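Local atomic coordinates of SusD superfamily protein (Bacteroides vulgatus ATCC 8482, PDB entry 3JQ0), a protein that probably binds glycans or other nutrients at the bacterial outer membrane. Residues 186-191 / 360-365; 367-372 / 387-392; 409-414 / 434-439. All blocks are in the same frame, centred on the assembly; numbering follows the deposited sequence.

Contact 1 (186-191 / 360-365)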
ATOM      1  N   GLN A 186      12.172   8.368  -6.909  1.00  7.46           N
ATOM      2  CA  GLN A 186      13.241   7.529  -6.364  1.00  7.26           C
ATOM      3  C   GLN A 186      12.707   6.299  -5.615  1.00  6.93           C
ATOM      4  O   GLN A 186      13.272   5.233  -5.739  1.00  7.52           O
ATOM      5  CB  GLN A 186      14.210   8.325  -5.506  1.00  8.10           C
ATOM      6  CG  GLN A 186      14.959   9.389  -6.296  1.00  8.92           C
ATOM      7  CD  GLN A 186      15.770   8.799  -7.421  1.00  9.41           C
ATOM      8  OE1 GLN A 186      16.643   7.936  -7.198  1.00 10.47           O
ATOM      9  NE2 GLN A 186      15.493   9.253  -8.639  1.00  9.97           N
HETATM   10  N   MSE A 187      11.583   6.447  -4.889  1.00  6.82           N
HETATM   11  CA  MSE A 187      10.942   5.295  -4.265  1.00  6.94           C
HETATM   12  C   MSE A 187      10.538   4.283  -5.325  1.00  7.04           C
HETATM   13  O   MSE A 187      10.802   3.078  -5.200  1.00  7.17           O
HETATM   14  CB  MSE A 187       9.696   5.728  -3.476  1.00  7.16           C
HETATM   15  CG  MSE A 187       9.948   6.298  -2.092  1.00  7.88           C
HETATM   16 SE   MSE A 187      10.819   5.083  -0.868  1.00  8.37          SE
HETATM   17  CE  MSE A 187       9.528   3.708  -0.788  1.00 10.81           C
ATOM     18  N   LEU A 188       9.848   4.730  -6.362  1.00  7.25           N
ATOM     19  CA  LEU A 188       9.384   3.849  -7.420  1.00  6.92           C
ATOM     20  C   LEU A 188      10.583   3.205  -8.119  1.00  7.08           C
ATOM     21  O   LEU A 188      10.566   2.017  -8.441  1.00  7.42           O
ATOM     22  CB  LEU A 188       8.548   4.645  -8.409  1.00  7.21           C
ATOM     23  CG  LEU A 188       8.153   3.889  -9.674  1.00  7.65           C
ATOM     24  CD1 LEU A 188       7.286   2.672  -9.367  1.00  8.69           C
ATOM     25  CD2 LEU A 188       7.442   4.846 -10.641  1.00  9.21           C
ATOM     26  N   LYS A 189      11.630   3.976  -8.338  1.00  7.26           N
ATOM     27  CA  LYS A 189      12.862   3.438  -8.950  1.00  6.83           C
ATOM     28  C   LYS A 189      13.426   2.297  -8.099  1.00  6.93           C
ATOM     29  O   LYS A 189      13.804   1.238  -8.614  1.00  7.50           O
ATOM     30  CB  LYS A 189      13.866   4.561  -9.116  1.00  7.36           C
ATOM     31  CG  LYS A 189      15.146   4.119  -9.841  1.00  8.22           C
ATOM     32  CD  LYS A 189      16.096   5.263 -10.091  1.00  8.29           C
ATOM     33  CE  LYS A 189      17.289   4.869 -10.918  1.00  9.75           C
ATOM     34  NZ  LYS A 189      18.249   6.018 -11.071  1.00 10.85           N
ATOM     35  N   GLY A 190      13.497   2.502  -6.789  1.00  6.86           N
ATOM     36  CA  GLY A 190      13.981   1.450  -5.921  1.00  7.02           C
ATOM     37  C   GLY A 190      13.105   0.202  -6.029  1.00  6.89           C
ATOM     38  O   GLY A 190      13.623  -0.934  -6.137  1.00  7.38           O
ATOM     39  N   GLU A 191      11.777   0.387  -6.044  1.00  6.64           N
ATOM     40  CA  GLU A 191      10.910  -0.760  -6.154  1.00  6.23           C
ATOM     41  C   GLU A 191      11.103  -1.484  -7.478  1.00  6.84           C
ATOM     42  O   GLU A 191      11.123  -2.724  -7.541  1.00  7.24           O
ATOM     43  CB  GLU A 191       9.427  -0.369  -6.028  1.00  7.02           C
ATOM     44  CG  GLU A 191       9.072   0.249  -4.695  1.00  7.48           C
ATOM     45  CD  GLU A 191       7.572   0.296  -4.498  1.00  7.49           C
ATOM     46  OE1 GLU A 191       6.830   0.838  -5.341  1.00  8.72           O
ATOM     47  OE2 GLU A 191       7.126  -0.324  -3.511  1.00  9.32           O
ATOM     48  N   PRO A 360      -1.642   7.088   2.580  1.00  6.62           N
ATOM     49  CA  PRO A 360      -0.217   7.109   2.188  1.00  6.42           C
ATOM     50  C   PRO A 360       0.073   6.100   1.089  1.00  6.45           C
ATOM     51  O   PRO A 360      -0.427   4.984   1.128  1.00  8.00           O
ATOM     52  CB  PRO A 360       0.509   6.714   3.484  1.00  6.82           C
ATOM     53  CG  PRO A 360      -0.475   6.938   4.599  1.00 11.64           C
ATOM     54  CD  PRO A 360      -1.823   6.650   3.979  1.00  7.48           C
ATOM     55  N   ILE A 361       0.911   6.503   0.146  1.00  6.65           N
ATOM     56  CA  ILE A 361       1.464   5.629  -0.905  1.00  6.61           C
ATOM     57  C   ILE A 361       2.889   5.267  -0.557  1.00  6.40           C
ATOM     58  O   ILE A 361       3.275   4.089  -0.506  1.00  6.70           O
ATOM     59  CB  ILE A 361       1.324   6.247  -2.311  1.00  7.50           C
ATOM     60  CG1 ILE A 361      -0.150   6.471  -2.679  1.00  7.77           C
ATOM     61  CG2 ILE A 361       2.061   5.411  -3.346  1.00  7.87           C
ATOM     62  CD1 ILE A 361      -0.954   5.222  -2.831  1.00  9.62           C
ATOM     63  N   TYR A 362       3.716   6.292  -0.355  1.00  6.40           N
ATOM     64  CA  TYR A 362       5.116   6.109   0.070  1.00  6.59           C
ATOM     65  C   TYR A 362       5.388   6.876   1.342  1.00  6.45           C
ATOM     66  O   TYR A 362       5.254   8.118   1.340  1.00  7.98           O
ATOM     67  CB  TYR A 362       6.101   6.537  -1.007  1.00  6.82           C
ATOM     68  CG  TYR A 362       6.096   5.728  -2.284  1.00  6.48           C
ATOM     69  CD1 TYR A 362       6.147   4.327  -2.252  1.00  7.42           C
ATOM     70  CD2 TYR A 362       6.083   6.346  -3.510  1.00  7.39           C
ATOM     71  CE1 TYR A 362       6.239   3.592  -3.414  1.00  7.26           C
ATOM     72  CE2 TYR A 362       6.168   5.603  -4.694  1.00  7.69           C
ATOM     73  CZ  TYR A 362       6.234   4.214  -4.640  1.00  7.32           C
ATOM     74  OH  TYR A 362       6.341   3.526  -5.834  1.00  8.15           O
ATOM     75  N   ARG A 363       5.805   6.150   2.378  1.00  7.45           N
ATOM     76  CA  ARG A 363       6.194   6.680   3.680  1.00  8.45           C
ATOM     77  C   ARG A 363       7.654   6.477   3.941  1.00  7.14           C
ATOM     78  O   ARG A 363       8.244   5.503   3.418  1.00  6.88           O
ATOM     79  CB  ARG A 363       5.391   5.867   4.855  1.00  9.42           C
ATOM     80  CG  ARG A 363       3.961   6.162   4.930  1.00 11.04           C
ATOM     81  CD  ARG A 363       3.382   5.844   6.186  1.00  7.91           C
ATOM     82  NE  ARG A 363       3.121   4.449   6.495  1.00  6.13           N
ATOM     83  CZ  ARG A 363       3.706   3.769   7.463  1.00  5.97           C
ATOM     84  NH1 ARG A 363       4.775   4.183   8.119  1.00  6.58           N
ATOM     85  NH2 ARG A 363       3.188   2.594   7.781  1.00  6.56           N
ATOM     86  N   TYR A 364       8.256   7.278   4.821  1.00  7.24           N
ATOM     87  CA  TYR A 364       9.662   7.105   5.104  1.00  7.00           C
ATOM     88  C   TYR A 364       9.988   5.706   5.700  1.00  7.09           C
ATOM     89  O   TYR A 364      11.044   5.161   5.387  1.00  7.24           O
ATOM     90  CB  TYR A 364      10.201   8.219   5.979  1.00  8.11           C
ATOM     91  CG  TYR A 364      11.702   8.224   6.070  1.00  8.02           C
ATOM     92  CD1 TYR A 364      12.470   8.512   4.968  1.00  9.79           C
ATOM     93  CD2 TYR A 364      12.375   7.943   7.245  1.00  9.23           C
ATOM     94  CE1 TYR A 364      13.850   8.513   5.038  1.00 11.32           C
ATOM     95  CE2 TYR A 364      13.749   7.963   7.329  1.00  9.74           C
ATOM     96  CZ  TYR A 364      14.489   8.248   6.224  1.00 10.39           C
ATOM     97  OH  TYR A 364      15.861   8.258   6.239  1.00 12.76           O
ATOM     98  N   ALA A 365       9.104   5.106   6.505  1.00  6.96           N
ATOM     99  CA  ALA A 365       9.400   3.750   6.988  1.00  6.75           C
ATOM    100  C   ALA A 365       9.546   2.785   5.813  1.00  6.31           C
ATOM    101  O   ALA A 365      10.254   1.783   5.919  1.00  7.27           O
ATOM    102  CB  ALA A 365       8.347   3.249   7.959  1.00  7.21           C
TER

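Contact 2 (367-372 / 387-392)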
ATOM      1  N   CYS A 367      10.711   3.582   2.754  1.00  6.69           N
ATOM      2  CA  CYS A 367      12.080   3.820   2.284  1.00  7.20           C
ATOM      3  C   CYS A 367      13.058   2.966   3.109  1.00  6.94           C
ATOM      4  O   CYS A 367      13.891   2.272   2.572  1.00  7.32           O
ATOM      5  CB  CYS A 367      12.380   5.319   2.392  1.00  7.60           C
ATOM      6  SG  CYS A 367      14.100   5.747   2.049  1.00  9.80           S
ATOM      7  N   LEU A 368      13.001   3.092   4.421  1.00  6.84           N
ATOM      8  CA  LEU A 368      13.966   2.389   5.263  1.00  6.77           C
ATOM      9  C   LEU A 368      13.904   0.873   5.090  1.00  7.07           C
ATOM     10  O   LEU A 368      14.944   0.220   5.017  1.00  7.25           O
ATOM     11  CB  LEU A 368      13.776   2.770   6.753  1.00  7.81           C
ATOM     12  CG  LEU A 368      14.091   4.214   7.113  1.00  8.52           C
ATOM     13  CD1 LEU A 368      13.884   4.390   8.646  1.00 10.83           C
ATOM     14  CD2 LEU A 368      15.502   4.632   6.665  1.00  9.95           C
ATOM     15  N   LEU A 369      12.696   0.311   5.063  1.00  6.71           N
ATOM     16  CA  LEU A 369      12.586  -1.135   4.992  1.00  6.89           C
ATOM     17  C   LEU A 369      12.944  -1.679   3.608  1.00  6.48           C
ATOM     18  O   LEU A 369      13.439  -2.808   3.511  1.00  7.68           O
ATOM     19  CB  LEU A 369      11.215  -1.602   5.492  1.00  6.53           C
ATOM     20  CG  LEU A 369      11.018  -1.338   7.005  1.00  7.09           C
ATOM     21  CD1 LEU A 369       9.571  -1.688   7.378  1.00  7.74           C
ATOM     22  CD2 LEU A 369      12.030  -2.109   7.890  1.00  8.93           C
ATOM     23  N   GLN A 370      12.649  -0.932   2.556  1.00  6.93           N
ATOM     24  CA  GLN A 370      13.075  -1.372   1.213  1.00  7.33           C
ATOM     25  C   GLN A 370      14.586  -1.170   1.026  1.00  7.32           C
ATOM     26  O   GLN A 370      15.223  -1.998   0.363  1.00  8.22           O
ATOM     27  CB  GLN A 370      12.277  -0.700   0.102  1.00  7.26           C
ATOM     28  CG  GLN A 370      10.787  -0.966   0.220  1.00  7.19           C
ATOM     29  CD  GLN A 370      10.061  -1.051  -1.094  1.00  6.66           C
ATOM     30  OE1 GLN A 370      10.556  -1.715  -2.036  1.00  8.93           O
ATOM     31  NE2 GLN A 370       8.906  -0.396  -1.183  1.00  7.99           N
ATOM     32  N   LEU A 371      15.152  -0.112   1.621  1.00  7.81           N
ATOM     33  CA  LEU A 371      16.600   0.017   1.706  1.00  8.07           C
ATOM     34  C   LEU A 371      17.198  -1.192   2.394  1.00  7.51           C
ATOM     35  O   LEU A 371      18.201  -1.765   1.946  1.00  8.07           O
ATOM     36  CB  LEU A 371      16.955   1.331   2.367  1.00  8.03           C
ATOM     37  CG  LEU A 371      18.468   1.580   2.605  1.00  8.20           C
ATOM     38  CD1 LEU A 371      19.224   1.479   1.254  1.00  9.74           C
ATOM     39  CD2 LEU A 371      18.651   2.967   3.216  1.00 10.18           C
ATOM     40  N   ALA A 372      16.610  -1.607   3.516  1.00  7.66           N
ATOM     41  CA  ALA A 372      17.033  -2.797   4.222  1.00  7.95           C
ATOM     42  C   ALA A 372      17.007  -4.030   3.327  1.00  7.67           C
ATOM     43  O   ALA A 372      17.951  -4.821   3.330  1.00  8.23           O
ATOM     44  CB  ALA A 372      16.163  -2.988   5.490  1.00  8.52           C
ATOM     45  N   ASN A 387      15.934  -1.500  12.978  1.00  6.83           N
ATOM     46  CA  ASN A 387      15.799  -0.995  14.341  1.00  7.24           C
ATOM     47  C   ASN A 387      15.317   0.442  14.406  1.00  6.92           C
ATOM     48  O   ASN A 387      14.709   0.792  15.417  1.00  8.17           O
ATOM     49  CB  ASN A 387      17.079  -1.228  15.154  1.00  7.58           C
ATOM     50  CG  ASN A 387      17.178  -2.645  15.607  1.00  7.64           C
ATOM     51  OD1 ASN A 387      16.183  -3.329  15.770  1.00  8.44           O
ATOM     52  ND2 ASN A 387      18.410  -3.138  15.841  1.00  9.24           N
ATOM     53  N   ALA A 388      15.514   1.268  13.372  1.00  7.65           N
ATOM     54  CA  ALA A 388      14.927   2.620  13.389  1.00  7.38           C
ATOM     55  C   ALA A 388      13.392   2.468  13.392  1.00  6.71           C
ATOM     56  O   ALA A 388      12.698   3.170  14.122  1.00  7.43           O
ATOM     57  CB  ALA A 388      15.402   3.416  12.162  1.00  9.48           C
ATOM     58  N   VAL A 389      12.865   1.591  12.555  1.00  6.96           N
ATOM     59  CA  VAL A 389      11.446   1.335  12.464  1.00  6.93           C
ATOM     60  C   VAL A 389      10.918   0.718  13.771  1.00  7.15           C
ATOM     61  O   VAL A 389       9.867   1.126  14.317  1.00  6.88           O
ATOM     62  CB  VAL A 389      11.074   0.548  11.226  1.00  6.74           C
ATOM     63  CG1 VAL A 389       9.586   0.206  11.215  1.00  7.61           C
ATOM     64  CG2 VAL A 389      11.453   1.311   9.982  1.00  7.82           C
ATOM     65  N   ARG A 390      11.623  -0.278  14.311  1.00  6.63           N
ATOM     66  CA  ARG A 390      11.209  -0.876  15.577  1.00  6.61           C
ATOM     67  C   ARG A 390      11.238   0.097  16.738  1.00  7.47           C
ATOM     68  O   ARG A 390      10.324   0.124  17.555  1.00  7.32           O
ATOM     69  CB  ARG A 390      12.048  -2.119  15.913  1.00  7.21           C
ATOM     70  CG  ARG A 390      11.863  -3.268  14.962  1.00  6.82           C
ATOM     71  CD  ARG A 390      12.607  -4.515  15.366  1.00  7.44           C
ATOM     72  NE  ARG A 390      12.307  -5.600  14.448  1.00  7.18           N
ATOM     73  CZ  ARG A 390      12.733  -6.839  14.589  1.00  7.36           C
ATOM     74  NH1 ARG A 390      13.477  -7.173  15.637  1.00  8.03           N
ATOM     75  NH2 ARG A 390      12.516  -7.738  13.664  1.00  8.38           N
ATOM     76  N   GLU A 391      12.291   0.918  16.810  1.00  7.33           N
ATOM     77  CA  GLU A 391      12.388   1.860  17.914  1.00  7.78           C
ATOM     78  C   GLU A 391      11.180   2.798  17.902  1.00  7.20           C
ATOM     79  O   GLU A 391      10.628   3.156  18.939  1.00  7.72           O
ATOM     80  CB  GLU A 391      13.702   2.638  17.849  1.00  7.64           C
ATOM     81  CG  GLU A 391      13.824   3.635  18.972  1.00  9.31           C
ATOM     82  CD  GLU A 391      15.204   4.304  19.088  1.00 12.11           C
ATOM     83  OE1 GLU A 391      16.154   3.839  18.441  1.00 16.03           O
ATOM     84  OE2 GLU A 391      15.344   5.266  19.875  1.00 14.51           O
ATOM     85  N   ARG A 392      10.747   3.227  16.703  1.00  7.11           N
ATOM     86  CA  ARG A 392       9.574   4.094  16.594  1.00  6.67           C
ATOM     87  C   ARG A 392       8.316   3.352  17.058  1.00  6.88           C
ATOM     88  O   ARG A 392       7.445   3.952  17.680  1.00  7.44           O
ATOM     89  CB  ARG A 392       9.461   4.636  15.193  1.00  7.26           C
ATOM     90  CG  ARG A 392       8.349   5.709  15.031  1.00  7.62           C
ATOM     91  CD  ARG A 392       6.969   5.177  14.598  1.00  7.67           C
ATOM     92  NE  ARG A 392       6.950   4.561  13.284  1.00  7.10           N
ATOM     93  CZ  ARG A 392       7.020   5.245  12.145  1.00  7.47           C
ATOM     94  NH1 ARG A 392       7.111   6.568  12.148  1.00  8.30           N
ATOM     95  NH2 ARG A 392       7.005   4.609  10.999  1.00  7.15           N
TER

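Contact 3 (409-414 / 434-439)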
ATOM      1  N   PRO A 409      18.718  -8.440  16.053  1.00  8.13           N
ATOM      2  CA  PRO A 409      18.108  -9.660  15.538  1.00  8.10           C
ATOM      3  C   PRO A 409      17.607 -10.604  16.661  1.00  7.78           C
ATOM      4  O   PRO A 409      17.721 -11.828  16.564  1.00  8.90           O
ATOM      5  CB  PRO A 409      19.260 -10.326  14.797  1.00  8.59           C
ATOM      6  CG  PRO A 409      20.423 -10.086  15.738  1.00  9.33           C
ATOM      7  CD  PRO A 409      20.173  -8.671  16.276  1.00  9.56           C
ATOM      8  N   ASN A 410      17.004 -10.020  17.711  1.00  7.54           N
ATOM      9  CA  ASN A 410      16.689 -10.740  18.923  1.00  8.27           C
ATOM     10  C   ASN A 410      15.218 -11.049  19.139  1.00  7.86           C
ATOM     11  O   ASN A 410      14.861 -11.658  20.136  1.00  8.69           O
ATOM     12  CB  ASN A 410      17.193  -9.924  20.142  1.00  9.39           C
ATOM     13  CG  ASN A 410      18.638  -9.577  20.029  1.00  9.89           C
ATOM     14  OD1 ASN A 410      19.453 -10.394  19.574  1.00 10.59           O
ATOM     15  ND2 ASN A 410      18.984  -8.352  20.400  1.00 10.68           N
ATOM     16  N   ASP A 411      14.372 -10.682  18.184  1.00  7.78           N
ATOM     17  CA  ASP A 411      12.931 -10.887  18.284  1.00  7.77           C
ATOM     18  C   ASP A 411      12.603 -12.318  17.866  1.00  7.31           C
ATOM     19  O   ASP A 411      12.252 -12.580  16.698  1.00  7.93           O
ATOM     20  CB  ASP A 411      12.166  -9.816  17.529  1.00  7.32           C
ATOM     21  CG  ASP A 411      10.661  -9.947  17.603  1.00  7.55           C
ATOM     22  OD1 ASP A 411      10.145 -10.868  18.252  1.00  7.55           O
ATOM     23  OD2 ASP A 411      10.014  -9.092  16.927  1.00  8.20           O
ATOM     24  N   ASN A 412      12.803 -13.227  18.820  1.00  8.39           N
ATOM     25  CA  ASN A 412      12.861 -14.674  18.583  1.00  8.82           C
ATOM     26  C   ASN A 412      11.930 -15.513  19.473  1.00  8.95           C
ATOM     27  O   ASN A 412      11.935 -16.733  19.382  1.00 10.41           O
ATOM     28  CB  ASN A 412      14.303 -15.161  18.724  1.00  9.18           C
ATOM     29  CG  ASN A 412      15.203 -14.569  17.680  1.00  8.20           C
ATOM     30  OD1 ASN A 412      14.821 -14.515  16.518  1.00  9.39           O
ATOM     31  ND2 ASN A 412      16.399 -14.164  18.066  1.00 10.24           N
ATOM     32  N   ASP A 413      11.199 -14.874  20.381  1.00  9.43           N
ATOM     33  CA  ASP A 413      10.501 -15.565  21.472  1.00 10.07           C
ATOM     34  C   ASP A 413       9.807 -16.839  20.999  1.00 10.59           C
ATOM     35  O   ASP A 413       8.878 -16.815  20.182  1.00 10.50           O
ATOM     36  CB  ASP A 413       9.444 -14.675  22.087  1.00 10.33           C
ATOM     37  CG  ASP A 413       8.753 -15.354  23.234  1.00 11.29           C
ATOM     38  OD1 ASP A 413       9.451 -15.590  24.244  1.00 14.87           O
ATOM     39  OD2 ASP A 413       7.583 -15.710  23.117  1.00 12.25           O
ATOM     40  N   PRO A 414      10.212 -18.006  21.542  1.00 11.58           N
ATOM     41  CA  PRO A 414       9.653 -19.265  21.036  1.00 12.41           C
ATOM     42  C   PRO A 414       8.144 -19.387  21.126  1.00 11.85           C
ATOM     43  O   PRO A 414       7.495 -19.812  20.150  1.00 12.30           O
ATOM     44  CB  PRO A 414      10.376 -20.324  21.866  1.00 13.41           C
ATOM     45  CG  PRO A 414      11.716 -19.729  22.093  1.00 15.39           C
ATOM     46  CD  PRO A 414      11.474 -18.244  22.268  1.00 12.03           C
ATOM     47  N   ILE A 434      12.536  -8.736   7.557  1.00  7.69           N
ATOM     48  CA  ILE A 434      12.031  -7.551   6.857  1.00  7.13           C
ATOM     49  C   ILE A 434      10.585  -7.796   6.413  1.00  7.07           C
ATOM     50  O   ILE A 434       9.760  -6.892   6.521  1.00  7.00           O
ATOM     51  CB  ILE A 434      12.932  -7.160   5.692  1.00  7.67           C
ATOM     52  CG1 ILE A 434      14.303  -6.715   6.232  1.00  8.19           C
ATOM     53  CG2 ILE A 434      12.313  -6.000   4.897  1.00  9.60           C
ATOM     54  CD1 ILE A 434      15.391  -6.678   5.159  1.00 10.28           C
ATOM     55  N   LEU A 435      10.250  -9.013   5.962  1.00  7.01           N
ATOM     56  CA  LEU A 435       8.840  -9.311   5.661  1.00  6.78           C
ATOM     57  C   LEU A 435       7.982  -9.096   6.904  1.00  6.34           C
ATOM     58  O   LEU A 435       6.907  -8.510   6.814  1.00  6.60           O
ATOM     59  CB  LEU A 435       8.656 -10.732   5.152  1.00  7.21           C
ATOM     60  CG  LEU A 435       9.130 -11.011   3.739  1.00  7.50           C
ATOM     61  CD1 LEU A 435       8.920 -12.502   3.462  1.00  8.89           C
ATOM     62  CD2 LEU A 435       8.414 -10.170   2.692  1.00  8.81           C
ATOM     63  N   LYS A 436       8.444  -9.572   8.052  1.00  6.29           N
ATOM     64  CA  LYS A 436       7.691  -9.435   9.302  1.00  6.52           C
ATOM     65  C   LYS A 436       7.527  -7.978   9.640  1.00  5.84           C
ATOM     66  O   LYS A 436       6.459  -7.528  10.054  1.00  6.23           O
ATOM     67  CB  LYS A 436       8.431 -10.208  10.388  1.00  6.42           C
ATOM     68  CG  LYS A 436       7.889  -9.982  11.816  1.00  7.34           C
ATOM     69  CD  LYS A 436       8.518 -10.910  12.850  1.00  6.87           C
ATOM     70  CE  LYS A 436       9.977 -10.616  13.130  1.00  6.89           C
ATOM     71  NZ  LYS A 436      10.571 -11.633  14.063  1.00  7.08           N
ATOM     72  N   GLU A 437       8.606  -7.210   9.488  1.00  6.46           N
ATOM     73  CA  GLU A 437       8.573  -5.791   9.837  1.00  6.63           C
ATOM     74  C   GLU A 437       7.570  -5.061   8.944  1.00  6.11           C
ATOM     75  O   GLU A 437       6.794  -4.221   9.433  1.00  6.55           O
ATOM     76  CB  GLU A 437       9.945  -5.161   9.777  1.00  6.51           C
ATOM     77  CG  GLU A 437      10.026  -3.874  10.582  1.00  6.52           C
ATOM     78  CD  GLU A 437       9.857  -4.102  12.070  1.00  7.07           C
ATOM     79  OE1 GLU A 437      10.273  -5.191  12.563  1.00  7.24           O
ATOM     80  OE2 GLU A 437       9.285  -3.224  12.746  1.00  7.37           O
ATOM     81  N   ARG A 438       7.586  -5.340   7.651  1.00  6.20           N
ATOM     82  CA  ARG A 438       6.671  -4.715   6.735  1.00  5.84           C
ATOM     83  C   ARG A 438       5.231  -5.108   7.002  1.00  5.96           C
ATOM     84  O   ARG A 438       4.310  -4.292   6.855  1.00  6.65           O
ATOM     85  CB  ARG A 438       7.041  -4.998   5.264  1.00  6.38           C
ATOM     86  CG  ARG A 438       8.319  -4.323   4.835  1.00  6.98           C
ATOM     87  CD  ARG A 438       8.611  -4.536   3.357  1.00  8.09           C
ATOM     88  NE  ARG A 438       7.692  -3.892   2.477  1.00  8.19           N
ATOM     89  CZ  ARG A 438       7.693  -2.619   2.167  1.00  7.15           C
ATOM     90  NH1 ARG A 438       8.561  -1.785   2.694  1.00  7.43           N
ATOM     91  NH2 ARG A 438       6.800  -2.162   1.281  1.00  9.12           N
ATOM     92  N   LEU A 439       5.009  -6.356   7.414  1.00  6.25           N
ATOM     93  CA  LEU A 439       3.670  -6.812   7.758  1.00  6.52           C
ATOM     94  C   LEU A 439       3.118  -5.963   8.923  1.00  5.82           C
ATOM     95  O   LEU A 439       2.003  -5.459   8.884  1.00  6.35           O
ATOM     96  CB  LEU A 439       3.664  -8.312   8.081  1.00  6.20           C
ATOM     97  CG  LEU A 439       2.349  -8.903   8.568  1.00  7.00           C
ATOM     98  CD1 LEU A 439       1.169  -8.632   7.674  1.00  8.87           C
ATOM     99  CD2 LEU A 439       2.536 -10.364   8.852  1.00  9.08           C
TER

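Contact 1 (186-191 / 360-365)
Tyr362 lays its ring against helix segment 186-191 and meets three of its residues: Met187, Leu188 and Glu191. Met187 CB sits almost straight above the ring, 3.6 Å from the Tyr362 centroid and 9° off the ring normal, which makes a CH-pi contact over the face. The rest of the selenomethionine chain is bent at chi2 and chi3, which brings Met187 CE back to within 3.7 Å of Tyr362 CD1. The selenium itself stands oblique to the ring, 5.3 Å from the Tyr362 centroid, in a Met-aromatic contact. Ile361 CG2 lies over the opposite face of the ring. Leu188 adds to the packing at the phenol end, where its CB is 3.6 Å from Tyr362 OH.

The polar part is one hydrogen bond. Tyr362 OH donates to Glu191 OE1 at 2.8 Å. The carboxylate oxygen lies at the ring edge, close to the ring plane, and the carboxylate and ring planes are 82° apart. The hydroxyl meets the oxygen from above the carboxylate plane, 46° out of it. The other oxygen, Glu191 OE2, accepts a hydrogen bond from Gln370 NE2. Each oxygen thus has a partner.

Ile361 and Tyr362 form a classic beta bulge opposite Phe245, in the two-stranded antiparallel pairing of 359-363 with 243-247. Right after it, Arg363 takes the N-cap position of helix 364-377. The contact therefore joins helix 182-199 to the junction of a strand and a helix. Helix 97-122 packs on Leu188 and Glu191, and Val217 of helix 204-217 touches Met187.

Contact 2 (367-372 / 387-392)
Leu368 and Leu369 meet Ala388 and Val389 in a roughly antiparallel helical hairpin of helices 364-377 and 383-394, part of this SusD-family fold. The two helices follow each other closely in the chain. Their short segments run at 144° to each other, and the axes come within 10.1 Å. The contact between these segments is purely apolar.

Both leucines have the same shape. In each, CG lies opposite the carbonyl carbon and beside the backbone N, with chi1 near -66° in both, and the chain is extended at chi2. The two side chains still do different work, because they leave the helix in different directions. Leu368 starts toward the partner helix and uses one methyl, CD1, for two neighbours. That methyl is 4.0 Å from Ala388 CB and 4.1 Å from Val389 CG2. Leu368 and Val389 pass alongside each other in opposite directions. Leu369 leaves its backbone at a slant, and its end then comes nearer to the other helix. It meets Val389 tip to tip.

Val389 is the shared partner. Its chi1 of 176° turns CG1 opposite the backbone N and puts CG2 beside that N, where it faces the leucines. All of its close contacts here run through this single methyl.

Helix 430-441 closes in from another side: Glu437 touches Leu369, and Glu441 touches Val389. At the Leu369 branch point, CG lies 4.0 Å from Val389 CG2, and Leu369 CD2 is 4.1 Å from the same methyl.

Contact 3 (409-414 / 434-439)
Lys436 reaches out from helix 430-441 to the loop at Asp411, and this one pair carries the contact. The backbones stay well apart: Asp411 CA and Lys436 CA are 10.5 Å from each other. The lysine spans most of that gap. Its CG lies opposite the backbone N (chi1 171°), and the chain runs extended until chi3 bends it.

The close part is polar and buried. Asp411 is the centre of an inverse gamma turn, and Lys436 NZ stands 3.3 Å from its backbone oxygen, Asp411 O. The link to the Asp411 side chain is looser, a long salt bridge of 3.9 Å between Lys436 NZ and Asp411 OD2. Stronger partners lie nearby. The ammonium bonds to Lys424 O and forms a salt bridge with Asp426. The Asp411 carboxylate accepts a hydrogen bond from Tyr417 OH and forms salt bridges with Arg310 and Arg440.

The rest of the loop is more open and stays away from the helix. Pro409, preceded by a cis peptide bond, and Pro414 are both exposed. Asn412 ND2 donates to Pro409 O at 3.1 Å, in the carbonyl plane and on a lone pair, though the bond is bent to 140° at the hydrogen. Asp413 caps the start of helix 414-417.

Charge dominates this buried cluster. Asp411 OD2 and Glu437 OE1 are 5.9 Å apart, two like charges in one neighbourhood. Arg310, Arg440 and Lys436 on Asp411, and Arg315 and Arg390 on Glu437, probably offset that repulsion. They would be expected to keep both acids ionised. The contact is thus one part of a wider ionic network, and most of its polar grip comes from residues around the pair.

The three contacts lie in series along the chain and nearly in line in space. Contact 1 and contact 2 share helix 364-377, and their centres are 13 Å apart. Besides the probable hydrogen bond of Gln370 to Glu191, Met187 SE packs on Cys367 CA at 3.6 Å. Contact 2 and contact 3 have centres 12 Å apart. They are joined by a salt bridge of 2.8 Å between Arg390 NE and Glu437 OE1. Contacts 1 and 3 do not touch: their centres are 22 Å apart, with nearest atoms about 5 Å apart. Contact 2 therefore bridges the other two.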